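Local coordinates for PBP5 (Haemophilus influenzae, PDB 3A3J), which removes C-terminal D-alanyl residues from cell-wall muropeptide precursors, acting as a serine D-alanyl-D-alanine carboxypeptidase of the penicillin-binding protein family, at residues Y44-A49 and G53-T58; A89-G94 and T104-E109; K257-G262 and V322-D327. One frame throughout, in Å; residues are numbered along the deposited sequence.

Contact 1 (Y44-A49 and G53-T58)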
ATOM      1  N   TYR A  44      -3.291   7.415  -6.428  1.00 23.39           N
ATOM      2  CA  TYR A  44      -2.590   6.348  -7.170  1.00 23.97           C
ATOM      3  C   TYR A  44      -2.719   6.604  -8.714  1.00 24.35           C
ATOM      4  O   TYR A  44      -1.704   6.831  -9.412  1.00 25.14           O
ATOM      5  CB  TYR A  44      -3.086   4.935  -6.774  1.00 24.51           C
ATOM      6  CG  TYR A  44      -2.173   3.864  -7.418  1.00 23.27           C
ATOM      7  CD1 TYR A  44      -0.990   3.452  -6.772  1.00 25.71           C
ATOM      8  CD2 TYR A  44      -2.416   3.381  -8.707  1.00 21.65           C
ATOM      9  CE1 TYR A  44      -0.105   2.508  -7.370  1.00 28.62           C
ATOM     10  CE2 TYR A  44      -1.560   2.428  -9.321  1.00 25.67           C
ATOM     11  CZ  TYR A  44      -0.412   1.988  -8.627  1.00 27.44           C
ATOM     12  OH  TYR A  44       0.454   1.079  -9.181  1.00 31.67           O
ATOM     13  N   VAL A  45      -3.962   6.725  -9.201  1.00 24.59           N
ATOM     14  CA  VAL A  45      -4.204   7.109 -10.671  1.00 22.87           C
ATOM     15  C   VAL A  45      -3.409   8.340 -11.071  1.00 24.17           C
ATOM     16  O   VAL A  45      -2.619   8.284 -11.997  1.00 22.95           O
ATOM     17  CB  VAL A  45      -5.705   7.296 -10.929  1.00 22.64           C
ATOM     18  CG1 VAL A  45      -6.035   7.610 -12.402  1.00 22.56           C
ATOM     19  CG2 VAL A  45      -6.406   6.031 -10.536  1.00 19.11           C
ATOM     20  N   VAL A  46      -3.530   9.432 -10.292  1.00 25.18           N
ATOM     21  CA  VAL A  46      -2.800  10.678 -10.593  1.00 25.90           C
ATOM     22  C   VAL A  46      -1.304  10.412 -10.587  1.00 26.69           C
ATOM     23  O   VAL A  46      -0.555  10.870 -11.459  1.00 27.96           O
ATOM     24  CB  VAL A  46      -3.128  11.857  -9.544  1.00 26.02           C
ATOM     25  CG1 VAL A  46      -2.295  13.101  -9.872  1.00 26.47           C
ATOM     26  CG2 VAL A  46      -4.605  12.261  -9.545  1.00 24.46           C
ATOM     27  N   GLY A  47      -0.838   9.676  -9.587  1.00 27.16           N
ATOM     28  CA  GLY A  47       0.611   9.484  -9.507  1.00 27.45           C
ATOM     29  C   GLY A  47       1.167   8.626 -10.646  1.00 27.00           C
ATOM     30  O   GLY A  47       2.206   8.919 -11.213  1.00 24.45           O
ATOM     31  N   VAL A  48       0.452   7.578 -11.007  1.00 28.87           N
ATOM     32  CA  VAL A  48       0.871   6.822 -12.221  1.00 31.47           C
ATOM     33  C   VAL A  48       0.818   7.664 -13.513  1.00 32.66           C
ATOM     34  O   VAL A  48       1.735   7.617 -14.359  1.00 33.59           O
ATOM     35  CB  VAL A  48       0.066   5.563 -12.383  1.00 31.28           C
ATOM     36  CG1 VAL A  48       0.519   4.817 -13.713  1.00 33.29           C
ATOM     37  CG2 VAL A  48       0.256   4.671 -11.132  1.00 30.95           C
ATOM     38  N   ALA A  49      -0.229   8.474 -13.658  1.00 33.02           N
ATOM     39  CA  ALA A  49      -0.317   9.330 -14.829  1.00 31.68           C
ATOM     40  C   ALA A  49       0.870  10.303 -14.906  1.00 31.73           C
ATOM     41  O   ALA A  49       1.409  10.510 -15.998  1.00 31.30           O
ATOM     42  CB  ALA A  49      -1.633  10.059 -14.847  1.00 31.10           C
ATOM     43  N   GLY A  53       4.200  10.235 -17.687  1.00 36.40           N
ATOM     44  CA  GLY A  53       4.273  11.428 -18.565  1.00 37.26           C
ATOM     45  C   GLY A  53       2.964  11.841 -19.262  1.00 38.04           C
ATOM     46  O   GLY A  53       2.955  12.725 -20.113  1.00 39.86           O
ATOM     47  N   LYS A  54       1.846  11.242 -18.884  1.00 36.58           N
ATOM     48  CA  LYS A  54       0.570  11.545 -19.500  1.00 35.17           C
ATOM     49  C   LYS A  54      -0.031  12.839 -18.950  1.00 35.54           C
ATOM     50  O   LYS A  54      -0.967  13.389 -19.531  1.00 33.40           O
ATOM     51  CB  LYS A  54      -0.393  10.389 -19.277  1.00 34.61           C
ATOM     52  CG  LYS A  54       0.146   9.102 -19.881  1.00 35.30           C
ATOM     53  CD  LYS A  54      -0.738   7.833 -19.559  1.00 35.14           C
ATOM     54  CE  LYS A  54      -0.136   6.667 -20.327  1.00 40.41           C
ATOM     55  NZ  LYS A  54      -0.541   5.346 -19.914  1.00 43.94           N
ATOM     56  N   ILE A  55       0.487  13.330 -17.822  1.00 33.76           N
ATOM     57  CA  ILE A  55       0.099  14.638 -17.375  1.00 32.40           C
ATOM     58  C   ILE A  55       1.377  15.096 -16.712  1.00 33.78           C
ATOM     59  O   ILE A  55       2.291  14.278 -16.491  1.00 33.32           O
ATOM     60  CB  ILE A  55      -1.114  14.652 -16.368  1.00 32.27           C
ATOM     61  CG1 ILE A  55      -0.748  13.961 -15.030  1.00 29.88           C
ATOM     62  CG2 ILE A  55      -2.410  14.068 -16.982  1.00 29.48           C
ATOM     63  CD1 ILE A  55      -1.875  13.974 -13.930  1.00 26.08           C
ATOM     64  N   HIS A  56       1.451  16.391 -16.433  1.00 33.96           N
ATOM     65  CA  HIS A  56       2.621  17.003 -15.816  1.00 34.63           C
ATOM     66  C   HIS A  56       2.179  17.807 -14.636  1.00 34.74           C
ATOM     67  O   HIS A  56       1.056  18.270 -14.616  1.00 34.10           O
ATOM     68  CB  HIS A  56       3.376  17.835 -16.826  1.00 34.11           C
ATOM     69  CG  HIS A  56       4.135  16.986 -17.791  1.00 36.75           C
ATOM     70  ND1 HIS A  56       3.535  16.385 -18.885  1.00 39.34           N
ATOM     71  CD2 HIS A  56       5.425  16.565 -17.785  1.00 36.75           C
ATOM     72  CE1 HIS A  56       4.417  15.626 -19.510  1.00 37.62           C
ATOM     73  NE2 HIS A  56       5.573  15.724 -18.868  1.00 39.53           N
ATOM     74  N   ASN A  57       3.015  17.894 -13.599  1.00 36.18           N
ATOM     75  CA  ASN A  57       2.648  18.716 -12.453  1.00 36.46           C
ATOM     76  C   ASN A  57       2.365  20.170 -12.842  1.00 37.07           C
ATOM     77  O   ASN A  57       1.651  20.884 -12.156  1.00 38.03           O
ATOM     78  CB  ASN A  57       3.785  18.728 -11.424  1.00 35.87           C
ATOM     79  CG  ASN A  57       3.744  17.549 -10.534  1.00 35.97           C
ATOM     80  OD1 ASN A  57       4.766  16.939 -10.248  1.00 42.15           O
ATOM     81  ND2 ASN A  57       2.577  17.199 -10.094  1.00 34.36           N
ATOM     82  N   THR A  58       3.010  20.637 -13.887  1.00 37.74           N
ATOM     83  CA  THR A  58       2.800  22.006 -14.332  1.00 38.37           C
ATOM     84  C   THR A  58       1.525  22.167 -15.174  1.00 38.28           C
ATOM     85  O   THR A  58       1.156  23.293 -15.519  1.00 38.71           O
ATOM     86  CB  THR A  58       3.949  22.436 -15.154  1.00 38.89           C
ATOM     87  OG1 THR A  58       4.281  21.327 -16.015  1.00 40.63           O
ATOM     88  CG2 THR A  58       5.131  22.735 -14.220  1.00 37.98           C
TER
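The carbonyl of A49, in the last turn of its helix, is met by the chain that doubles back through G53, K54 and I55, the CA atoms of A49 and K54 lying 5.2 Å apart. K54 N donates to A49 O at 3.0 Å. I55 N adds a second, weak bond of 3.5 Å to the same oxygen, so one carbonyl gathers two consecutive amides. G53 makes the reversal possible with a positive phi of 75°.

Below this polar junction the apolar side chain of I55 folds back against the helix. With chi1 at 65°, CG1 sits between the backbone N and the carbonyl carbon, and the branch runs inward past A49. CG1 of I55 lies 4.0 Å from CB of A49, CD1 is equally near that methyl, and CD1 goes on to meet CG1 of V46 at 4.2 Å, the two side chains crossing at about a right angle. K54 behaves differently: its CB touches A49 O, but the extended chain leaves the helix and NZ bonds to OE1 of Q52. I55 also packs on I111 of helix 101-112 and V88 of helix 88-98. G53 and the K54 N to A49 O bond belong to a Schellman motif that ends helix 38-51, whose first turn carries the active-site K39, and I55 packs beside that motif.

Contact 2 (A89-G94 and T104-E109)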
ATOM      1  N   ALA A  89       0.129  19.931  -9.614  1.00 28.14           N
ATOM      2  CA  ALA A  89       0.863  19.849  -8.289  1.00 29.07           C
ATOM      3  C   ALA A  89      -0.033  20.332  -7.139  1.00 28.70           C
ATOM      4  O   ALA A  89      -0.251  19.618  -6.169  1.00 29.68           O
ATOM      5  CB  ALA A  89       2.128  20.697  -8.342  1.00 29.65           C
ATOM      6  N   ASP A  90      -0.643  21.513  -7.268  1.00 28.75           N
ATOM      7  CA  ASP A  90      -1.508  21.982  -6.172  1.00 27.74           C
ATOM      8  C   ASP A  90      -2.644  21.091  -5.987  1.00 27.00           C
ATOM      9  O   ASP A  90      -3.031  20.784  -4.845  1.00 27.40           O
ATOM     10  CB  ASP A  90      -2.058  23.419  -6.392  1.00 29.61           C
ATOM     11  CG  ASP A  90      -1.005  24.486  -6.087  1.00 33.57           C
ATOM     12  OD1 ASP A  90      -0.119  24.139  -5.305  1.00 38.60           O
ATOM     13  OD2 ASP A  90      -1.043  25.644  -6.582  1.00 37.03           O
ATOM     14  N   LEU A  91      -3.243  20.653  -7.093  1.00 25.81           N
ATOM     15  CA  LEU A  91      -4.453  19.852  -6.943  1.00 25.18           C
ATOM     16  C   LEU A  91      -4.178  18.540  -6.194  1.00 23.68           C
ATOM     17  O   LEU A  91      -4.902  18.127  -5.353  1.00 22.28           O
ATOM     18  CB  LEU A  91      -5.092  19.587  -8.315  1.00 24.94           C
ATOM     19  CG  LEU A  91      -5.679  20.803  -9.078  1.00 26.45           C
ATOM     20  CD1 LEU A  91      -6.054  20.333 -10.466  1.00 24.09           C
ATOM     21  CD2 LEU A  91      -6.912  21.213  -8.286  1.00 26.27           C
ATOM     22  N   ASN A  92      -3.148  17.859  -6.619  1.00 23.93           N
ATOM     23  CA  ASN A  92      -2.730  16.588  -6.052  1.00 24.96           C
ATOM     24  C   ASN A  92      -2.298  16.748  -4.560  1.00 26.15           C
ATOM     25  O   ASN A  92      -2.805  16.049  -3.663  1.00 26.29           O
ATOM     26  CB  ASN A  92      -1.553  16.096  -6.895  1.00 24.32           C
ATOM     27  CG  ASN A  92      -1.311  14.609  -6.718  1.00 28.25           C
ATOM     28  OD1 ASN A  92      -0.181  14.197  -6.791  1.00 27.30           O
ATOM     29  ND2 ASN A  92      -2.347  13.836  -6.382  1.00 26.17           N
ATOM     30  N   ARG A  93      -1.482  17.766  -4.302  1.00 27.38           N
ATOM     31  CA  ARG A  93      -1.158  18.114  -2.917  1.00 29.65           C
ATOM     32  C   ARG A  93      -2.455  18.318  -2.162  1.00 28.50           C
ATOM     33  O   ARG A  93      -2.635  17.762  -1.066  1.00 30.05           O
ATOM     34  CB  ARG A  93      -0.178  19.324  -2.869  1.00 31.20           C
ATOM     35  CG  ARG A  93       0.258  19.840  -1.495  1.00 34.97           C
ATOM     36  CD  ARG A  93       1.826  19.964  -1.374  1.00 35.91           C
ATOM     37  NE  ARG A  93       2.349  20.365  -2.634  1.00 41.48           N
ATOM     38  CZ  ARG A  93       3.480  19.946  -3.155  1.00 37.46           C
ATOM     39  NH1 ARG A  93       4.284  19.096  -2.525  1.00 37.12           N
ATOM     40  NH2 ARG A  93       3.764  20.376  -4.330  1.00 32.92           N
ATOM     41  N   GLY A  94      -3.441  19.002  -2.751  1.00 27.65           N
ATOM     42  CA  GLY A  94      -4.670  19.232  -1.998  1.00 25.82           C
ATOM     43  C   GLY A  94      -5.474  17.976  -1.718  1.00 26.11           C
ATOM     44  O   GLY A  94      -6.149  17.869  -0.685  1.00 27.49           O
ATOM     45  N   THR A 104     -10.374  16.645  -6.211  1.00 22.49           N
ATOM     46  CA  THR A 104     -10.382  15.359  -6.841  1.00 24.58           C
ATOM     47  C   THR A 104     -11.210  15.373  -8.181  1.00 26.19           C
ATOM     48  O   THR A 104     -10.874  14.674  -9.189  1.00 25.85           O
ATOM     49  CB  THR A 104     -10.939  14.285  -5.951  1.00 23.44           C
ATOM     50  OG1 THR A 104     -12.298  14.550  -5.731  1.00 29.61           O
ATOM     51  CG2 THR A 104     -10.256  14.217  -4.629  1.00 23.98           C
ATOM     52  N   VAL A 105     -12.321  16.109  -8.163  1.00 25.31           N
ATOM     53  CA  VAL A 105     -13.126  16.282  -9.355  1.00 24.80           C
ATOM     54  C   VAL A 105     -12.294  17.009 -10.403  1.00 26.92           C
ATOM     55  O   VAL A 105     -12.214  16.547 -11.560  1.00 27.19           O
ATOM     56  CB  VAL A 105     -14.398  17.053  -9.025  1.00 24.94           C
ATOM     57  CG1 VAL A 105     -15.033  17.578 -10.309  1.00 24.53           C
ATOM     58  CG2 VAL A 105     -15.355  16.100  -8.280  1.00 21.02           C
ATOM     59  N   ALA A 106     -11.620  18.104 -10.005  1.00 25.14           N
ATOM     60  CA  ALA A 106     -10.764  18.771 -10.950  1.00 25.85           C
ATOM     61  C   ALA A 106      -9.752  17.812 -11.590  1.00 27.86           C
ATOM     62  O   ALA A 106      -9.496  17.905 -12.834  1.00 27.58           O
ATOM     63  CB  ALA A 106     -10.038  19.906 -10.343  1.00 24.61           C
ATOM     64  N   LEU A 107      -9.089  16.986 -10.765  1.00 27.33           N
ATOM     65  CA  LEU A 107      -8.105  16.010 -11.332  1.00 27.96           C
ATOM     66  C   LEU A 107      -8.755  14.910 -12.189  1.00 26.63           C
ATOM     67  O   LEU A 107      -8.256  14.576 -13.227  1.00 27.24           O
ATOM     68  CB  LEU A 107      -7.231  15.362 -10.256  1.00 26.88           C
ATOM     69  CG  LEU A 107      -6.190  16.315  -9.692  1.00 30.46           C
ATOM     70  CD1 LEU A 107      -5.680  15.870  -8.273  1.00 27.39           C
ATOM     71  CD2 LEU A 107      -5.064  16.567 -10.664  1.00 25.81           C
ATOM     72  N   ALA A 108      -9.822  14.309 -11.706  1.00 26.58           N
ATOM     73  CA  ALA A 108     -10.470  13.306 -12.453  1.00 28.55           C
ATOM     74  C   ALA A 108     -10.797  13.805 -13.897  1.00 29.95           C
ATOM     75  O   ALA A 108     -10.581  13.059 -14.902  1.00 30.95           O
ATOM     76  CB  ALA A 108     -11.793  12.862 -11.747  1.00 26.71           C
ATOM     77  N   GLU A 109     -11.382  15.001 -13.985  1.00 29.65           N
ATOM     78  CA  GLU A 109     -11.734  15.590 -15.287  1.00 29.65           C
ATOM     79  C   GLU A 109     -10.495  15.922 -16.087  1.00 30.33           C
ATOM     80  O   GLU A 109     -10.459  15.722 -17.300  1.00 30.59           O
ATOM     81  CB  GLU A 109     -12.619  16.827 -15.103  1.00 29.09           C
ATOM     82  CG  GLU A 109     -13.925  16.416 -14.390  1.00 28.42           C
ATOM     83  CD  GLU A 109     -14.932  17.536 -14.252  1.00 29.86           C
ATOM     84  OE1 GLU A 109     -14.506  18.682 -14.341  1.00 31.13           O
ATOM     85  OE2 GLU A 109     -16.135  17.267 -14.031  1.00 29.15           O
TER
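L107 lays its CD1 methyl over one face of the flat peptide unit joining L91 to N92, 3.7 Å from C of L91 and 3.6 Å from N of N92. No aromatic ring takes part, so this peptide is the planar surface of the contact, and the methyl rests on it from above. The leucine side chains run alongside each other head to tail. CB of L91 meets CG of L107 at 3.7 Å, while CD2 of L107 lies alongside CD1 of L91 at 3.9 Å. Farther along, both methyls of L91 close on the CB of A106, each at 4.0 Å.

In L107, CG is anti to the carbonyl carbon: chi1 of -73° directs it to the facing helix, and chi2 of 158° then lays CD1 on the peptide. The fork of L91 rests on the methyl of A106. The short segment axes come within 9.4 Å at 129° between their N-to-C directions, an oblique crossing nearer to perpendicular than to antiparallel, and the touching residues are all buried.

The turn linking helices 88-98 and 101-112 holds the active-site residue S99 within an S-G-N sequence, as in the SxN motif of this family. L107 also reaches V46, and T104 touches K39, on helix 38-51. A108 packs on helix 115-128, R93 forms a salt bridge with E174, and D90 lies against strand 176-179.

Contact 3 (K257-G262 and V322-D327)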
ATOM      1  N   LYS A 257      15.516  -9.991   4.913  1.00 40.15           N
ATOM      2  CA  LYS A 257      15.623 -10.409   3.554  1.00 40.87           C
ATOM      3  C   LYS A 257      16.202 -11.829   3.518  1.00 40.85           C
ATOM      4  O   LYS A 257      17.308 -12.058   3.987  1.00 41.21           O
ATOM      5  CB  LYS A 257      16.530  -9.412   2.837  1.00 39.64           C
ATOM      6  CG  LYS A 257      16.463  -9.575   1.342  1.00 42.35           C
ATOM      7  CD  LYS A 257      17.562  -8.777   0.670  1.00 41.04           C
ATOM      8  CE  LYS A 257      17.007  -7.473   0.178  1.00 43.57           C
ATOM      9  NZ  LYS A 257      18.000  -6.634  -0.537  1.00 41.95           N
ATOM     10  N   THR A 258      15.455 -12.803   3.002  1.00 41.65           N
ATOM     11  CA  THR A 258      16.035 -14.121   2.822  1.00 40.70           C
ATOM     12  C   THR A 258      16.582 -14.377   1.433  1.00 41.64           C
ATOM     13  O   THR A 258      17.383 -15.295   1.254  1.00 42.89           O
ATOM     14  CB  THR A 258      15.035 -15.214   3.101  1.00 41.37           C
ATOM     15  OG1 THR A 258      13.972 -15.092   2.167  1.00 38.52           O
ATOM     16  CG2 THR A 258      14.506 -15.122   4.535  1.00 39.81           C
ATOM     17  N   LEU A 259      16.143 -13.620   0.431  1.00 41.81           N
ATOM     18  CA  LEU A 259      16.726 -13.737  -0.915  1.00 41.59           C
ATOM     19  C   LEU A 259      16.975 -12.394  -1.564  1.00 42.29           C
ATOM     20  O   LEU A 259      16.152 -11.470  -1.449  1.00 42.91           O
ATOM     21  CB  LEU A 259      15.853 -14.590  -1.844  1.00 41.23           C
ATOM     22  CG  LEU A 259      15.519 -16.027  -1.420  1.00 39.36           C
ATOM     23  CD1 LEU A 259      14.208 -16.500  -2.111  1.00 38.91           C
ATOM     24  CD2 LEU A 259      16.701 -16.954  -1.736  1.00 37.52           C
ATOM     25  N   GLU A 260      18.104 -12.309  -2.252  1.00 42.82           N
ATOM     26  CA  GLU A 260      18.479 -11.156  -3.026  1.00 44.29           C
ATOM     27  C   GLU A 260      18.396 -11.434  -4.534  1.00 44.90           C
ATOM     28  O   GLU A 260      19.010 -12.403  -5.029  1.00 44.44           O
ATOM     29  CB  GLU A 260      19.898 -10.749  -2.651  1.00 44.90           C
ATOM     30  CG  GLU A 260      20.476  -9.686  -3.533  1.00 48.94           C
ATOM     31  CD  GLU A 260      21.947  -9.447  -3.225  1.00 57.85           C
ATOM     32  OE1 GLU A 260      22.332  -9.585  -2.049  1.00 62.60           O
ATOM     33  OE2 GLU A 260      22.731  -9.133  -4.146  1.00 61.85           O
ATOM     34  N   ALA A 261      17.666 -10.556  -5.246  1.00 44.62           N
ATOM     35  CA  ALA A 261      17.431 -10.621  -6.707  1.00 44.41           C
ATOM     36  C   ALA A 261      18.684 -10.932  -7.463  1.00 43.79           C
ATOM     37  O   ALA A 261      19.695 -10.256  -7.281  1.00 44.62           O
ATOM     38  CB  ALA A 261      16.849  -9.277  -7.227  1.00 44.31           C
ATOM     39  N   GLY A 262      18.650 -11.955  -8.315  1.00 43.38           N
ATOM     40  CA  GLY A 262      19.779 -12.189  -9.212  1.00 41.08           C
ATOM     41  C   GLY A 262      20.909 -12.967  -8.586  1.00 41.17           C
ATOM     42  O   GLY A 262      21.780 -13.439  -9.292  1.00 42.35           O
ATOM     43  N   VAL A 322      12.122 -22.599  -1.575  1.00 48.89           N
ATOM     44  CA  VAL A 322      12.897 -22.558  -0.348  1.00 48.45           C
ATOM     45  C   VAL A 322      11.904 -22.525   0.777  1.00 48.90           C
ATOM     46  O   VAL A 322      10.963 -21.737   0.755  1.00 49.41           O
ATOM     47  CB  VAL A 322      13.800 -21.331  -0.212  1.00 47.43           C
ATOM     48  CG1 VAL A 322      14.683 -21.464   1.009  1.00 47.59           C
ATOM     49  CG2 VAL A 322      14.638 -21.155  -1.412  1.00 47.14           C
ATOM     50  N   VAL A 323      12.075 -23.395   1.759  1.00 48.98           N
ATOM     51  CA  VAL A 323      11.124 -23.434   2.847  1.00 49.06           C
ATOM     52  C   VAL A 323      11.821 -23.047   4.131  1.00 49.57           C
ATOM     53  O   VAL A 323      12.906 -23.558   4.412  1.00 49.54           O
ATOM     54  CB  VAL A 323      10.505 -24.809   3.001  1.00 49.42           C
ATOM     55  CG1 VAL A 323       9.560 -24.762   4.166  1.00 50.62           C
ATOM     56  CG2 VAL A 323       9.774 -25.232   1.711  1.00 46.76           C
ATOM     57  N   TYR A 324      11.210 -22.125   4.883  1.00 49.75           N
ATOM     58  CA  TYR A 324      11.793 -21.551   6.117  1.00 50.20           C
ATOM     59  C   TYR A 324      11.114 -22.114   7.385  1.00 51.57           C
ATOM     60  O   TYR A 324       9.884 -22.080   7.519  1.00 51.84           O
ATOM     61  CB  TYR A 324      11.717 -20.008   6.109  1.00 49.45           C
ATOM     62  CG  TYR A 324      12.408 -19.388   4.915  1.00 46.43           C
ATOM     63  CD1 TYR A 324      13.770 -19.120   4.936  1.00 41.32           C
ATOM     64  CD2 TYR A 324      11.692 -19.107   3.740  1.00 46.39           C
ATOM     65  CE1 TYR A 324      14.412 -18.592   3.837  1.00 38.89           C
ATOM     66  CE2 TYR A 324      12.327 -18.554   2.620  1.00 41.86           C
ATOM     67  CZ  TYR A 324      13.678 -18.306   2.674  1.00 41.57           C
ATOM     68  OH  TYR A 324      14.300 -17.788   1.547  1.00 37.84           O
ATOM     69  N   ALA A 325      11.901 -22.665   8.306  1.00 52.81           N
ATOM     70  CA  ALA A 325      11.296 -23.266   9.473  1.00 53.57           C
ATOM     71  C   ALA A 325      11.871 -22.558  10.658  1.00 54.49           C
ATOM     72  O   ALA A 325      12.997 -22.069  10.610  1.00 54.30           O
ATOM     73  CB  ALA A 325      11.576 -24.761   9.545  1.00 53.58           C
ATOM     74  N   LEU A 326      11.046 -22.461  11.694  1.00 55.84           N
ATOM     75  CA  LEU A 326      11.425 -21.913  12.984  1.00 56.92           C
ATOM     76  C   LEU A 326      10.838 -22.894  13.985  1.00 58.06           C
ATOM     77  O   LEU A 326       9.651 -23.295  13.862  1.00 57.93           O
ATOM     78  CB  LEU A 326      10.805 -20.531  13.189  1.00 56.59           C
ATOM     79  CG  LEU A 326      11.306 -19.761  14.410  1.00 57.87           C
ATOM     80  CD1 LEU A 326      12.811 -19.752  14.478  1.00 57.61           C
ATOM     81  CD2 LEU A 326      10.739 -18.322  14.475  1.00 59.30           C
ATOM     82  N   ASP A 327      11.684 -23.322  14.921  1.00 59.10           N
ATOM     83  CA  ASP A 327      11.266 -24.188  16.006  1.00 60.62           C
ATOM     84  C   ASP A 327      10.375 -25.314  15.526  1.00 60.72           C
ATOM     85  O   ASP A 327       9.337 -25.594  16.135  1.00 61.15           O
ATOM     86  CB  ASP A 327      10.538 -23.360  17.065  1.00 60.70           C
ATOM     87  CG  ASP A 327      11.501 -22.564  17.913  1.00 63.44           C
ATOM     88  OD1 ASP A 327      11.049 -21.949  18.908  1.00 66.29           O
ATOM     89  OD2 ASP A 327      12.722 -22.569  17.590  1.00 64.32           O
TER
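T258 and Y324 point at each other from opposite directions, their side chains spanning two backbones whose CA atoms are 9.2 Å apart. The phenol reaches across the gap, and its OH accepts a hydrogen bond of 2.8 Å from OG1 of T258. With chi1 at 62°, OG1 of the threonine stands between its backbone N and carbonyl carbon, while CG2 is anti to the carbonyl carbon. Both branches lie on one side of the ring plane: OG1 is near the hydroxyl end, and CG2 lies 3.5 Å from CE1 of Y324. Between them CB of T258 is pressed close, 3.4 Å from CZ of the tyrosine. OG1 sits oblique to the ring.

L259 meets the same hydroxyl from another direction, its CG 3.7 Å from OH of Y324 and CD1 at 3.9 Å, so an apolar branch lies next to the polar pair. T258 and L259 can both turn to one side because they form a classic beta bulge, both facing H286 of strand 286-291, to which each is joined by backbone bonding. L259 also touches A334 of strand 329-338.

The bond thus links the two-stranded sheet of the C-terminal domain to its mixed sheet. Since Y324 is buried, OG1 supplies its hydroxyl with a polar partner within an otherwise apolar contact, and a join between two neutral hydroxyls probably depends little on pH.

In the fold
From the N terminus, the chain first closes contact 1, a tight reversal where helix 38-51 ends. Contact 2 follows in series, folding helix 101-112 back on helix 88-98 across a short turn. Their centres lie 10 Å apart and they touch: the O of N57 probably accepts a bond from the N of A89, and V46 packs against both N92 and L107, so both belong to one helical cluster in the carboxypeptidase domain, beside the active site. Contact 3 closes a far longer loop, some 60 residues of mostly strand and turn, wholly within the C-terminal domain. None nests or crosses; contact 3 lies about 37 and 42 Å, centre to centre, from contacts 1 and 2.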